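Local coordinates for molybdopterin biosynthesis protein MoaB (Sulfolobus tokodaii, PDB 3IWT) that probably takes part in molybdenum cofactor biosynthesis, as a hexamer-forming member of the MoaB/MogA family with a probable molybdopterin-binding domain, at residues G58-P63 with L70-D75; E112-V117 with K162-P167; L120-D125 with V157-K162; I146-P151 with G170-L175. All blocks are in the same frame, centred on the assembly; numbering follows the deposited sequence. Where two conformers were deposited one is given.

The four contacts show how an alpha/beta domain packs helices against a central sheet and against one another. Contact 1 closes first along the chain and joins edge strand 55-62 to helix 66-77, its centre about 22 Å and 24 Å from those of contacts 2 and 3. Those two, with centres about 8 Å apart, both pair helix 112-123 with helix 154-176, contact 3 nested within contact 2. Contact 4 sets strand 145-150 against a later part of helix 154-176, which thus links contacts 2, 3 and 4. Contacts 1 and 4, centres about 17 Å apart, reach the same sheet and touch where Phe-73 of helix 66-77 packs on Val-147 and Leu-149.

Contact 1: G58-P63 with L70-D75; sequences GYSLVP and LKAFTD
Ala-72 is the pivot on which helix 66-77 meets strand 55-62, because its single methyl reaches both Ser-60 and Val-62. The CB of Ala-72 lies 3.7 Å from Ser-60 OG and 3.8 Å from Val-62 CG1. Ser-60 and Val-62 stand two positions apart on the strand and so point to the same side of it, toward the helix, while Leu-61 between them points away. The small alanine lets the backbones come close: the CA atoms of Ser-60 and Ala-72 are 6.7 Å apart. In Val-62 the CG1 branch does the touching, set anti to the carbonyl carbon by a chi1 of -68°.

Strand 55-62, helix 66-77 and strand 84-88 follow one another as a beta-alpha-beta crossover, whose two parallel strands are separated in the sheet by strand 17-23. Val-62 and Ser-60 are held in that sheet by backbone hydrogen bonds to strand 17-23 and the residue just beyond it, including those to Thr-22.

A polar link runs beside the methyl packing. A water stands 2.9 Å from Ser-60 OG and donates a hydrogen bond of 2.7 Å to Ala-72 O, tying the strand's hydroxyl to a helix carbonyl without direct contact between the two. One turn of the same helix also carries a salt bridge, with Lys-71 NZ 3.2 Å from Asp-75 OD2. Helix 66-77 meets the second subunit as well, where Thr-74 OG1 is hydrogen-bonded to Thr-74 OG1 of that neighbouring chain.

Contact 2: E112-V117 with K162-P167; sequences EGFSDV and KELILP
Leu-164 reaches across from helix 154-176 to meet Phe-114 and Val-117, one branch for each. Apolar contact is the whole of the interaction between the side chains here. CD1 of Leu-164 lies 3.7 Å from Phe-114 CE1, and its CB approaches the same ring atom at 3.9 Å. The other branch, CD2, meets Val-117 CG1 at 3.8 Å. With CG anti to the backbone N (chi1 -178°), Phe-114 carries its ring across to helix 154-176, where Leu-164 CD1 and Ile-165 CG1 meet it obliquely. The short axes run nearly antiparallel, at 152°, and stay 11.5 Å apart, a separation spanned by these side chains.

The backbone of 162-167 departs from regular alpha geometry. A wider pi-type turn lies at 162-165, and Leu-164 O accepts a hydrogen bond from Tyr-133 OH of the third subunit. Charged residues of helix 112-123 serve the same interface: Glu-112 and Asp-116 form salt bridges with Arg-104 and Arg-119 of that subunit.

Within the chain, Phe-114 meets Tyr-148 edge to face and touches Leu-150, while Ile-165 packs on both, seating this helix pair against strand 145-150.

Contact 3: L120-D125 with V157-K162; sequences LVSFND and VKLALK
Leu-159 meets Val-121 and Ser-122 in the helix-helix packing between helix 112-123 and helix 154-176 that lies on one flank of the alpha/beta domain. Leu-159 carries the contact, its branched end lying against Val-121 and Ser-122. The leucine's CD2 branch makes the closest approaches: it stands 3.9 Å from Val-121 CG2, 3.6 Å from Ser-122 OG and 3.7 Å from Ser-122 CA, so that the methyl lies against the backbone of the facing helix as well as its side chains. Behind it, Leu-159 CG is 4.1 Å from Val-121 CG2. An extended first torsion, with CG anti to the backbone N at chi1 -173°, carries the branched end across to the other helix. The nearest CA atoms, those of Ser-122 and Leu-159, remain 7.6 Å apart, a spacing spanned mainly by the leucine.

Although its hydroxyl borders a methyl, Ser-122 has polar partners of its own. Its OG is hydrogen-bonded to Phe-118 O, one turn earlier on the same helix, and to a bound glycerol, probably carried over from crystallisation. The serine thus presents a short side chain to the leucine while its oxygen is engaged by a carbonyl of its own helix.

Farther round helix 154-176, Val-157 and Leu-161 pack on helix 40-51 and strand 84-88, so the contact joins a helix that covers the sheet to its neighbour, helix 112-123, where Val-121 packs on Phe-123 of the third subunit.

Contact 4: I146-P151 with G170-L175; sequences IVYLLP and GHLVYL
Ile-146 packs against Leu-172 and Val-173, two successive residues of helix 154-176, its CG1 meeting Val-173 while CG2 and CD1 face mainly Leu-172. Three aliphatic approaches make up the apolar part of the contact. CG1 of Ile-146 meets Val-173 CG2 at 3.9 Å, CG2 of Ile-146 lies 4.0 Å from Leu-172 CD2, and the terminal CD1 of Ile-146 comes equally near Leu-172 CG. A folded second torsion (chi2 -48°) brings CD1 of Ile-146 against the branch point of Leu-172. With alanine in place of Ile-146, the CG1, CG2 and CD1 atoms are gone, which would probably leave Leu-172 and Val-173 without their strand partner and open a gap between strand and helix.

A second kind of contact pairs a hydroxyl with a methyl. Tyr-148, two residues along strand 145-150, brings its OH to 3.4 Å from Leu-172 CD2, the two side chains arriving from opposite directions. The hydroxyl is not left without a polar partner, since it is hydrogen-bonded to Tyr-133 OH of the third subunit.

The strand and this end of the helix run at 138° to each other, their axes 10.3 Å apart, and Val-173 also rests on Val-84 of the adjoining strand 84-88. Held together by buried aliphatic surface, the pair depends on close fit rather than directed bonds, while the tyrosine hydroxyl turns its polarity to the subunit interface.

Contact 1: G58-P63 with L70-D75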
loop_
_atom_site.group_PDB
_atom_site.type_symbol
_atom_site.label_atom_id
_atom_site.label_comp_id
_atom_site.label_asym_id
_atom_site.label_seq_id
_atom_site.Cartn_x
_atom_site.Cartn_y
_atom_site.Cartn_z
ATOM N N GLY A 58 21.446 24.646 10.212
ATOM C CA GLY A 58 20.204 25.118 10.782
ATOM C C GLY A 58 19.651 24.199 11.840
ATOM O O GLY A 58 20.117 23.063 11.992
ATOM N N TYR A 59 18.680 24.714 12.586
ATOM C CA TYR A 59 18.070 23.983 13.708
ATOM C C TYR A 59 16.670 24.494 13.952
ATOM O O TYR A 59 16.411 25.694 13.810
ATOM C CB TYR A 59 18.907 24.177 14.975
ATOM C CG TYR A 59 18.242 23.730 16.284
ATOM C CD1 TYR A 59 18.111 22.376 16.608
ATOM C CD2 TYR A 59 17.804 24.671 17.222
ATOM C CE1 TYR A 59 17.514 21.965 17.803
ATOM C CE2 TYR A 59 17.217 24.268 18.436
ATOM C CZ TYR A 59 17.071 22.919 18.715
ATOM O OH TYR A 59 16.502 22.543 19.924
ATOM N N SER A 60 15.761 23.596 14.308
ATOM C CA SER A 60 14.428 24.001 14.699
ATOM C C SER A 60 13.870 23.077 15.775
ATOM O O SER A 60 14.308 21.922 15.918
ATOM C CB SER A 60 13.498 24.049 13.486
ATOM O OG SER A 60 13.377 22.774 12.895
ATOM N N LEU A 61 12.924 23.605 16.540
ATOM C CA LEU A 61 12.280 22.868 17.606
ATOM C C LEU A 61 10.789 22.971 17.397
ATOM O O LEU A 61 10.257 24.068 17.237
ATOM C CB LEU A 61 12.694 23.433 18.965
ATOM C CG LEU A 61 11.896 23.024 20.211
ATOM C CD1 LEU A 61 12.016 21.556 20.437
ATOM C CD2 LEU A 61 12.344 23.819 21.446
ATOM N N VAL A 62 10.127 21.817 17.367
ATOM C CA VAL A 62 8.688 21.724 17.103
ATOM C C VAL A 62 8.056 20.715 18.071
ATOM O O VAL A 62 8.757 19.830 18.575
ATOM C CB VAL A 62 8.397 21.346 15.624
ATOM C CG1 VAL A 62 8.817 22.508 14.669
ATOM C CG2 VAL A 62 9.054 20.015 15.219
ATOM N N PRO A 63 6.739 20.824 18.315
ATOM C CA PRO A 63 6.035 19.831 19.117
ATOM C C PRO A 63 5.572 18.629 18.265
ATOM O O PRO A 63 5.816 18.604 17.044
ATOM C CB PRO A 63 4.831 20.621 19.620
ATOM C CG PRO A 63 4.473 21.473 18.489
ATOM C CD PRO A 63 5.799 21.846 17.812
ATOM N N LEU A 70 5.823 18.849 9.520
ATOM C CA LEU A 70 5.976 19.014 8.070
ATOM C C LEU A 70 6.674 20.330 7.706
ATOM O O LEU A 70 7.593 20.344 6.894
ATOM C CB LEU A 70 4.616 18.944 7.355
ATOM C CG LEU A 70 3.843 17.624 7.322
ATOM C CD1 LEU A 70 2.373 17.850 6.818
ATOM C CD2 LEU A 70 4.607 16.580 6.465
ATOM N N LYS A 71 6.245 21.433 8.312
ATOM C CA LYS A 71 6.856 22.733 8.050
ATOM C C LYS A 71 8.344 22.764 8.431
ATOM O O LYS A 71 9.147 23.322 7.695
ATOM C CB LYS A 71 6.148 23.842 8.809
ATOM C CG LYS A 71 6.716 25.191 8.449
ATOM C CD LYS A 71 6.428 26.258 9.476
ATOM C CE LYS A 71 7.223 27.591 9.157
ATOM N NZ LYS A 71 7.354 27.849 7.685
ATOM N N ALA A 72 8.707 22.179 9.571
ATOM C CA ALA A 72 10.132 22.089 9.976
ATOM C C ALA A 72 10.966 21.337 8.927
ATOM O O ALA A 72 12.028 21.777 8.540
ATOM C CB ALA A 72 10.281 21.426 11.355
ATOM N N PHE A 73 10.446 20.226 8.421
ATOM C CA PHE A 73 11.151 19.469 7.389
ATOM C C PHE A 73 11.216 20.145 6.027
ATOM O O PHE A 73 12.267 20.124 5.396
ATOM C CB PHE A 73 10.587 18.041 7.278
ATOM C CG PHE A 73 11.149 17.094 8.318
ATOM C CD1 PHE A 73 10.597 17.028 9.588
ATOM C CD2 PHE A 73 12.220 16.257 8.024
ATOM C CE1 PHE A 73 11.122 16.152 10.566
ATOM C CE2 PHE A 73 12.726 15.366 8.989
ATOM C CZ PHE A 73 12.167 15.325 10.259
ATOM N N THR A 74 10.110 20.727 5.572
ATOM C CA THR A 74 10.110 21.440 4.280
ATOM C C THR A 74 10.997 22.685 4.301
ATOM O O THR A 74 11.662 22.984 3.305
ATOM C CB THR A 74 8.668 21.760 3.758
ATOM O OG1 THR A 74 7.946 22.562 4.709
ATOM C CG2 THR A 74 7.944 20.481 3.493
ATOM N N ASP A 75 11.006 23.404 5.421
ATOM C CA ASP A 75 11.911 24.513 5.604
ATOM C C ASP A 75 13.372 24.067 5.423
ATOM O O ASP A 75 14.158 24.771 4.792
ATOM C CB ASP A 75 11.735 25.169 6.993
ATOM C CG ASP A 75 10.523 26.132 7.066
ATOM O OD1 ASP A 75 9.854 26.363 6.054
ATOM O OD2 ASP A 75 10.242 26.630 8.183
HETATM O O HOH W 1 13.052 23.684 10.180
#

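Contact 2: E112-V117 with K162-P167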
loop_
_atom_site.group_PDB
_atom_site.type_symbol
_atom_site.label_atom_id
_atom_site.label_comp_id
_atom_site.label_asym_id
_atom_site.label_seq_id
_atom_site.Cartn_x
_atom_site.Cartn_y
_atom_site.Cartn_z
ATOM N N GLU A 112 15.509 1.252 3.676
ATOM C CA GLU A 112 14.673 0.301 4.375
ATOM C C GLU A 112 15.423 -0.327 5.550
ATOM O O GLU A 112 14.867 -0.465 6.663
ATOM C CB GLU A 112 14.194 -0.794 3.398
ATOM C CG GLU A 112 13.402 -0.241 2.180
ATOM C CD GLU A 112 13.005 -1.314 1.167
ATOM O OE1 GLU A 112 13.346 -2.503 1.341
ATOM O OE2 GLU A 112 12.326 -0.965 0.183
ATOM N N GLY A 113 16.688 -0.674 5.306
ATOM C CA GLY A 113 17.520 -1.357 6.288
ATOM C C GLY A 113 17.961 -0.526 7.480
ATOM O O GLY A 113 18.420 -1.082 8.479
ATOM N N PHE A 114 17.846 0.798 7.420
ATOM C CA PHE A 114 18.227 1.592 8.574
ATOM C C PHE A 114 17.410 1.195 9.813
ATOM O O PHE A 114 17.958 1.131 10.897
ATOM C CB PHE A 114 18.105 3.113 8.344
ATOM C CG PHE A 114 18.541 3.920 9.543
ATOM C CD1 PHE A 114 19.882 4.256 9.736
ATOM C CD2 PHE A 114 17.608 4.315 10.492
ATOM C CE1 PHE A 114 20.265 4.960 10.850
ATOM C CE2 PHE A 114 17.995 5.014 11.606
ATOM C CZ PHE A 114 19.312 5.338 11.791
ATOM N N SER A 115 16.102 0.982 9.647
ATOM C CA SER A 115 15.231 0.663 10.778
ATOM C C SER A 115 15.656 -0.628 11.519
ATOM O O SER A 115 15.825 -0.620 12.741
ATOM C CB SER A 115 13.756 0.599 10.350
ATOM O OG SER A 115 13.585 -0.220 9.211
ATOM N N ASP A 116 15.834 -1.725 10.794
ATOM C CA ASP A 116 16.239 -2.978 11.451
ATOM C C ASP A 116 17.686 -3.014 11.944
ATOM O O ASP A 116 17.984 -3.589 13.005
ATOM C CB ASP A 116 15.874 -4.218 10.589
ATOM C CG ASP A 116 16.368 -4.121 9.172
ATOM O OD1 ASP A 116 15.649 -3.490 8.369
ATOM O OD2 ASP A 116 17.465 -4.661 8.863
ATOM N N VAL A 117 18.605 -2.401 11.194
ATOM C CA VAL A 117 19.991 -2.330 11.644
ATOM C C VAL A 117 20.131 -1.444 12.901
ATOM O O VAL A 117 20.902 -1.769 13.805
ATOM C CB VAL A 117 20.948 -1.909 10.527
ATOM C CG1 VAL A 117 22.396 -1.808 11.080
ATOM C CG2 VAL A 117 20.873 -2.904 9.370
ATOM N N LYS A 162 27.130 7.439 16.116
ATOM C CA LYS A 162 28.419 6.781 16.147
ATOM C C LYS A 162 28.483 5.493 15.333
ATOM O O LYS A 162 29.463 5.256 14.625
ATOM C CB LYS A 162 28.820 6.476 17.594
ATOM C CG LYS A 162 29.022 7.705 18.447
ATOM C CD LYS A 162 29.571 7.275 19.791
ATOM C CE LYS A 162 29.849 8.408 20.715
ATOM N NZ LYS A 162 30.497 7.829 21.992
ATOM N N GLU A 163 27.431 4.679 15.406
ATOM C CA GLU A 163 27.489 3.372 14.794
ATOM C C GLU A 163 26.990 3.362 13.348
ATOM O O GLU A 163 27.512 2.604 12.541
ATOM C CB GLU A 163 26.742 2.367 15.672
ATOM C CG GLU A 163 27.275 2.327 17.109
ATOM C CD GLU A 163 28.767 2.118 17.157
ATOM O OE1 GLU A 163 29.265 1.206 16.473
ATOM O OE2 GLU A 163 29.454 2.880 17.851
ATOM N N LEU A 164 26.012 4.220 13.003
ATOM C CA LEU A 164 25.374 4.149 11.687
ATOM C C LEU A 164 25.475 5.376 10.771
ATOM O O LEU A 164 25.677 5.221 9.573
ATOM C CB LEU A 164 23.888 3.799 11.867
ATOM C CG LEU A 164 23.609 2.496 12.630
ATOM C CD1 LEU A 164 22.111 2.226 12.607
ATOM C CD2 LEU A 164 24.358 1.322 12.039
ATOM N N ILE A 165 25.339 6.576 11.325
ATOM C CA ILE A 165 25.330 7.785 10.511
ATOM C C ILE A 165 26.749 8.237 10.156
ATOM O O ILE A 165 27.093 8.344 8.973
ATOM C CB ILE A 165 24.506 8.917 11.186
ATOM C CG1 ILE A 165 23.067 8.431 11.422
ATOM C CG2 ILE A 165 24.589 10.207 10.371
ATOM C CD1 ILE A 165 22.165 9.462 12.082
ATOM N N LEU A 166 27.580 8.499 11.158
ATOM C CA LEU A 166 28.935 9.007 10.886
ATOM C C LEU A 166 29.740 8.117 9.917
ATOM O O LEU A 166 30.367 8.637 9.002
ATOM C CB LEU A 166 29.709 9.281 12.193
ATOM C CG LEU A 166 29.140 10.439 13.049
ATOM C CD1 LEU A 166 29.860 10.547 14.405
ATOM C CD2 LEU A 166 29.166 11.798 12.326
ATOM N N PRO A 167 29.723 6.780 10.099
ATOM C CA PRO A 167 30.526 5.907 9.213
ATOM C C PRO A 167 30.094 5.777 7.747
ATOM O O PRO A 167 30.940 5.484 6.893
ATOM C CB PRO A 167 30.424 4.533 9.901
ATOM C CG PRO A 167 30.015 4.832 11.297
ATOM C CD PRO A 167 29.080 5.982 11.159
#

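Contact 3: L120-D125 with V157-K162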
loop_
_atom_site.group_PDB
_atom_site.type_symbol
_atom_site.label_atom_id
_atom_site.label_comp_id
_atom_site.label_asym_id
_atom_site.label_seq_id
_atom_site.Cartn_x
_atom_site.Cartn_y
_atom_site.Cartn_z
ATOM N N LEU A 120 19.019 -3.579 15.632
ATOM C CA LEU A 120 20.061 -4.584 15.913
ATOM C C LEU A 120 21.125 -4.044 16.902
ATOM O O LEU A 120 21.424 -4.670 17.921
ATOM C CB LEU A 120 20.697 -5.060 14.580
ATOM C CG LEU A 120 21.874 -6.050 14.532
ATOM C CD1 LEU A 120 22.083 -6.412 13.067
ATOM C CD2 LEU A 120 23.175 -5.482 15.089
ATOM N N VAL A 121 21.695 -2.885 16.596
ATOM C CA VAL A 121 22.689 -2.272 17.474
ATOM C C VAL A 121 22.074 -1.834 18.819
ATOM O O VAL A 121 22.733 -1.922 19.860
ATOM C CB VAL A 121 23.454 -1.129 16.771
ATOM C CG1 VAL A 121 24.122 -1.640 15.473
ATOM C CG2 VAL A 121 22.547 0.013 16.486
ATOM N N SER A 122 20.814 -1.410 18.804
ATOM C CA SER A 122 20.071 -1.060 20.030
ATOM C C SER A 122 19.858 -2.264 20.920
ATOM O O SER A 122 20.130 -2.219 22.154
ATOM C CB SER A 122 18.708 -0.445 19.674
ATOM O OG SER A 122 18.884 0.847 19.110
ATOM N N PHE A 123 19.451 -3.379 20.308
ATOM C CA PHE A 123 19.296 -4.651 21.047
ATOM C C PHE A 123 20.569 -5.072 21.790
ATOM O O PHE A 123 20.500 -5.674 22.874
ATOM C CB PHE A 123 18.880 -5.792 20.114
ATOM C CG PHE A 123 18.521 -7.075 20.844
ATOM C CD1 PHE A 123 17.270 -7.242 21.419
ATOM C CD2 PHE A 123 19.457 -8.078 20.992
ATOM C CE1 PHE A 123 16.956 -8.412 22.135
ATOM C CE2 PHE A 123 19.153 -9.260 21.687
ATOM C CZ PHE A 123 17.907 -9.415 22.251
ATOM N N ASN A 124 21.721 -4.811 21.173
ATOM C CA ASN A 124 23.004 -5.086 21.784
ATOM C C ASN A 124 23.338 -4.205 22.960
ATOM O O ASN A 124 24.203 -4.559 23.722
ATOM C CB ASN A 124 24.159 -4.931 20.798
ATOM C CG ASN A 124 24.191 -6.014 19.779
ATOM O OD1 ASN A 124 23.675 -7.104 19.992
ATOM N ND2 ASN A 124 24.840 -5.733 18.651
ATOM N N ASP A 125 22.692 -3.062 23.126
ATOM C CA ASP A 125 22.965 -2.288 24.335
ATOM C C ASP A 125 22.329 -2.975 25.548
ATOM O O ASP A 125 21.121 -3.129 25.573
ATOM C CB ASP A 125 22.434 -0.891 24.197
ATOM C CG ASP A 125 22.812 -0.015 25.348
ATOM O OD1 ASP A 125 22.836 -0.455 26.514
ATOM O OD2 ASP A 125 23.110 1.132 25.064
ATOM N N VAL A 157 20.279 8.495 20.256
ATOM C CA VAL A 157 20.806 9.399 19.272
ATOM C C VAL A 157 22.318 9.231 19.134
ATOM O O VAL A 157 22.851 9.133 18.026
ATOM C CB VAL A 157 20.398 10.849 19.631
ATOM C CG1 VAL A 157 21.190 11.817 18.882
ATOM C CG2 VAL A 157 18.877 11.076 19.388
ATOM N N LYS A 158 22.996 9.150 20.269
ATOM C CA LYS A 158 24.440 8.924 20.294
ATOM C C LYS A 158 24.774 7.617 19.560
ATOM O O LYS A 158 25.687 7.579 18.737
ATOM C CB LYS A 158 24.926 8.907 21.734
ATOM C CG LYS A 158 26.415 8.880 21.918
ATOM C CD LYS A 158 26.811 8.717 23.368
ATOM C CE LYS A 158 26.593 9.965 24.191
ATOM N NZ LYS A 158 27.464 9.928 25.434
ATOM N N LEU A 159 24.024 6.557 19.851
ATOM C CA LEU A 159 24.229 5.261 19.217
ATOM C C LEU A 159 24.061 5.318 17.708
ATOM O O LEU A 159 24.868 4.755 16.984
ATOM C CB LEU A 159 23.229 4.243 19.777
ATOM C CG LEU A 159 23.395 2.767 19.360
ATOM C CD1 LEU A 159 24.720 2.199 19.893
ATOM C CD2 LEU A 159 22.211 1.943 19.844
ATOM N N ALA A 160 22.982 5.961 17.238
ATOM C CA ALA A 160 22.699 6.087 15.820
ATOM C C ALA A 160 23.824 6.840 15.134
ATOM O O ALA A 160 24.321 6.403 14.102
ATOM C CB ALA A 160 21.347 6.809 15.600
ATOM N N LEU A 161 24.246 7.960 15.720
ATOM C CA LEU A 161 25.332 8.743 15.127
ATOM C C LEU A 161 26.666 8.004 15.007
ATOM O O LEU A 161 27.286 7.986 13.939
ATOM C CB LEU A 161 25.539 10.034 15.906
ATOM C CG LEU A 161 24.551 11.159 15.606
ATOM C CD1 LEU A 161 24.570 12.123 16.802
ATOM C CD2 LEU A 161 24.936 11.857 14.290
ATOM N N LYS A 162 27.130 7.439 16.116
ATOM C CA LYS A 162 28.419 6.781 16.147
ATOM C C LYS A 162 28.483 5.493 15.333
ATOM O O LYS A 162 29.463 5.256 14.625
ATOM C CB LYS A 162 28.820 6.476 17.594
ATOM C CG LYS A 162 29.022 7.705 18.447
ATOM C CD LYS A 162 29.571 7.275 19.791
ATOM C CE LYS A 162 29.849 8.408 20.715
ATOM N NZ LYS A 162 30.497 7.829 21.992
#

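Contact 4: I146-P151 with G170-L175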
loop_
_atom_site.group_PDB
_atom_site.type_symbol
_atom_site.label_atom_id
_atom_site.label_comp_id
_atom_site.label_asym_id
_atom_site.label_seq_id
_atom_site.Cartn_x
_atom_site.Cartn_y
_atom_site.Cartn_z
ATOM N N ILE A 146 19.610 13.291 2.442
ATOM C CA ILE A 146 19.367 12.142 3.291
ATOM C C ILE A 146 18.623 12.647 4.534
ATOM O O ILE A 146 18.848 13.767 5.006
ATOM C CB ILE A 146 20.692 11.471 3.722
ATOM C CG1 ILE A 146 21.590 11.185 2.501
ATOM C CG2 ILE A 146 20.422 10.185 4.547
ATOM C CD1 ILE A 146 20.886 10.499 1.301
ATOM N N VAL A 147 17.726 11.822 5.055
ATOM C CA VAL A 147 16.962 12.185 6.228
ATOM C C VAL A 147 17.028 11.035 7.225
ATOM O O VAL A 147 16.780 9.894 6.842
ATOM C CB VAL A 147 15.480 12.468 5.880
ATOM C CG1 VAL A 147 14.681 12.772 7.160
ATOM C CG2 VAL A 147 15.343 13.606 4.797
ATOM N N TYR A 148 17.369 11.343 8.482
ATOM C CA TYR A 148 17.390 10.355 9.558
ATOM C C TYR A 148 16.395 10.802 10.619
ATOM O O TYR A 148 16.480 11.924 11.122
ATOM C CB TYR A 148 18.771 10.205 10.182
ATOM C CG TYR A 148 19.852 9.616 9.289
ATOM C CD1 TYR A 148 20.016 8.246 9.182
ATOM C CD2 TYR A 148 20.748 10.443 8.588
ATOM C CE1 TYR A 148 21.029 7.707 8.377
ATOM C CE2 TYR A 148 21.735 9.914 7.773
ATOM C CZ TYR A 148 21.898 8.546 7.689
ATOM O OH TYR A 148 22.906 8.028 6.888
ATOM N N LEU A 149 15.449 9.920 10.936
ATOM C CA LEU A 149 14.466 10.159 11.969
ATOM C C LEU A 149 14.834 9.334 13.188
ATOM O O LEU A 149 14.629 8.119 13.224
ATOM C CB LEU A 149 13.060 9.774 11.478
ATOM C CG LEU A 149 12.582 10.316 10.131
ATOM C CD1 LEU A 149 11.159 9.749 9.790
ATOM C CD2 LEU A 149 12.623 11.873 10.108
ATOM N N LEU A 150 15.386 9.999 14.199
ATOM C CA LEU A 150 15.923 9.319 15.370
ATOM C C LEU A 150 15.026 9.417 16.605
ATOM O O LEU A 150 14.228 10.335 16.713
ATOM C CB LEU A 150 17.305 9.873 15.706
ATOM C CG LEU A 150 18.355 9.866 14.580
ATOM C CD1 LEU A 150 19.765 10.412 15.093
ATOM C CD2 LEU A 150 18.452 8.426 13.920
ATOM N N PRO A 151 15.218 8.505 17.574
ATOM C CA PRO A 151 14.469 8.630 18.837
ATOM C C PRO A 151 14.786 9.871 19.690
ATOM O O PRO A 151 15.784 10.598 19.447
ATOM C CB PRO A 151 14.829 7.351 19.604
ATOM C CG PRO A 151 15.413 6.405 18.545
ATOM C CD PRO A 151 16.126 7.337 17.597
ATOM N N GLY A 170 28.677 9.799 4.388
ATOM C CA GLY A 170 29.479 10.329 3.284
ATOM C C GLY A 170 29.256 9.574 1.987
ATOM O O GLY A 170 28.935 10.170 0.962
ATOM N N HIS A 171 29.407 8.252 2.043
ATOM C CA HIS A 171 29.221 7.378 0.875
ATOM C C HIS A 171 27.778 7.385 0.369
ATOM O O HIS A 171 27.522 7.357 -0.841
ATOM C CB HIS A 171 29.650 5.929 1.200
ATOM C CG HIS A 171 29.410 4.963 0.078
ATOM N ND1 HIS A 171 28.573 3.872 0.199
ATOM C CD2 HIS A 171 29.872 4.944 -1.196
ATOM C CE1 HIS A 171 28.533 3.221 -0.954
ATOM N NE2 HIS A 171 29.313 3.850 -1.816
ATOM N N LEU A 172 26.831 7.433 1.287
ATOM C CA LEU A 172 25.421 7.523 0.919
ATOM C C LEU A 172 25.074 8.819 0.161
ATOM O O LEU A 172 24.379 8.791 -0.869
ATOM C CB LEU A 172 24.595 7.397 2.194
ATOM C CG LEU A 172 23.087 7.290 2.146
ATOM C CD1 LEU A 172 22.548 6.193 1.188
ATOM C CD2 LEU A 172 22.659 7.034 3.599
ATOM N N VAL A 173 25.554 9.956 0.651
ATOM C CA VAL A 173 25.377 11.232 -0.077
ATOM C C VAL A 173 26.006 11.181 -1.488
ATOM O O VAL A 173 25.386 11.604 -2.491
ATOM C CB VAL A 173 25.960 12.430 0.719
ATOM C CG1 VAL A 173 26.080 13.679 -0.169
ATOM C CG2 VAL A 173 25.116 12.723 1.950
ATOM N N TYR A 174 27.244 10.689 -1.552
ATOM C CA TYR A 174 27.936 10.474 -2.823
ATOM C C TYR A 174 27.054 9.629 -3.773
ATOM O O TYR A 174 26.793 9.999 -4.916
ATOM C CB TYR A 174 29.312 9.786 -2.613
ATOM C CG TYR A 174 29.800 9.165 -3.901
ATOM C CD1 TYR A 174 30.466 9.927 -4.852
ATOM C CD2 TYR A 174 29.503 7.831 -4.207
ATOM C CE1 TYR A 174 30.852 9.377 -6.072
ATOM C CE2 TYR A 174 29.884 7.265 -5.417
ATOM C CZ TYR A 174 30.554 8.040 -6.349
ATOM O OH TYR A 174 30.932 7.481 -7.557
ATOM N N LEU A 175 26.597 8.493 -3.261
ATOM C CA LEU A 175 25.863 7.502 -4.042
ATOM C C LEU A 175 24.568 8.081 -4.627
ATOM O O LEU A 175 24.282 7.943 -5.813
ATOM C CB LEU A 175 25.550 6.316 -3.136
ATOM C CG LEU A 175 25.244 4.953 -3.712
ATOM C CD1 LEU A 175 26.156 4.585 -4.851
ATOM C CD2 LEU A 175 25.367 3.958 -2.548
#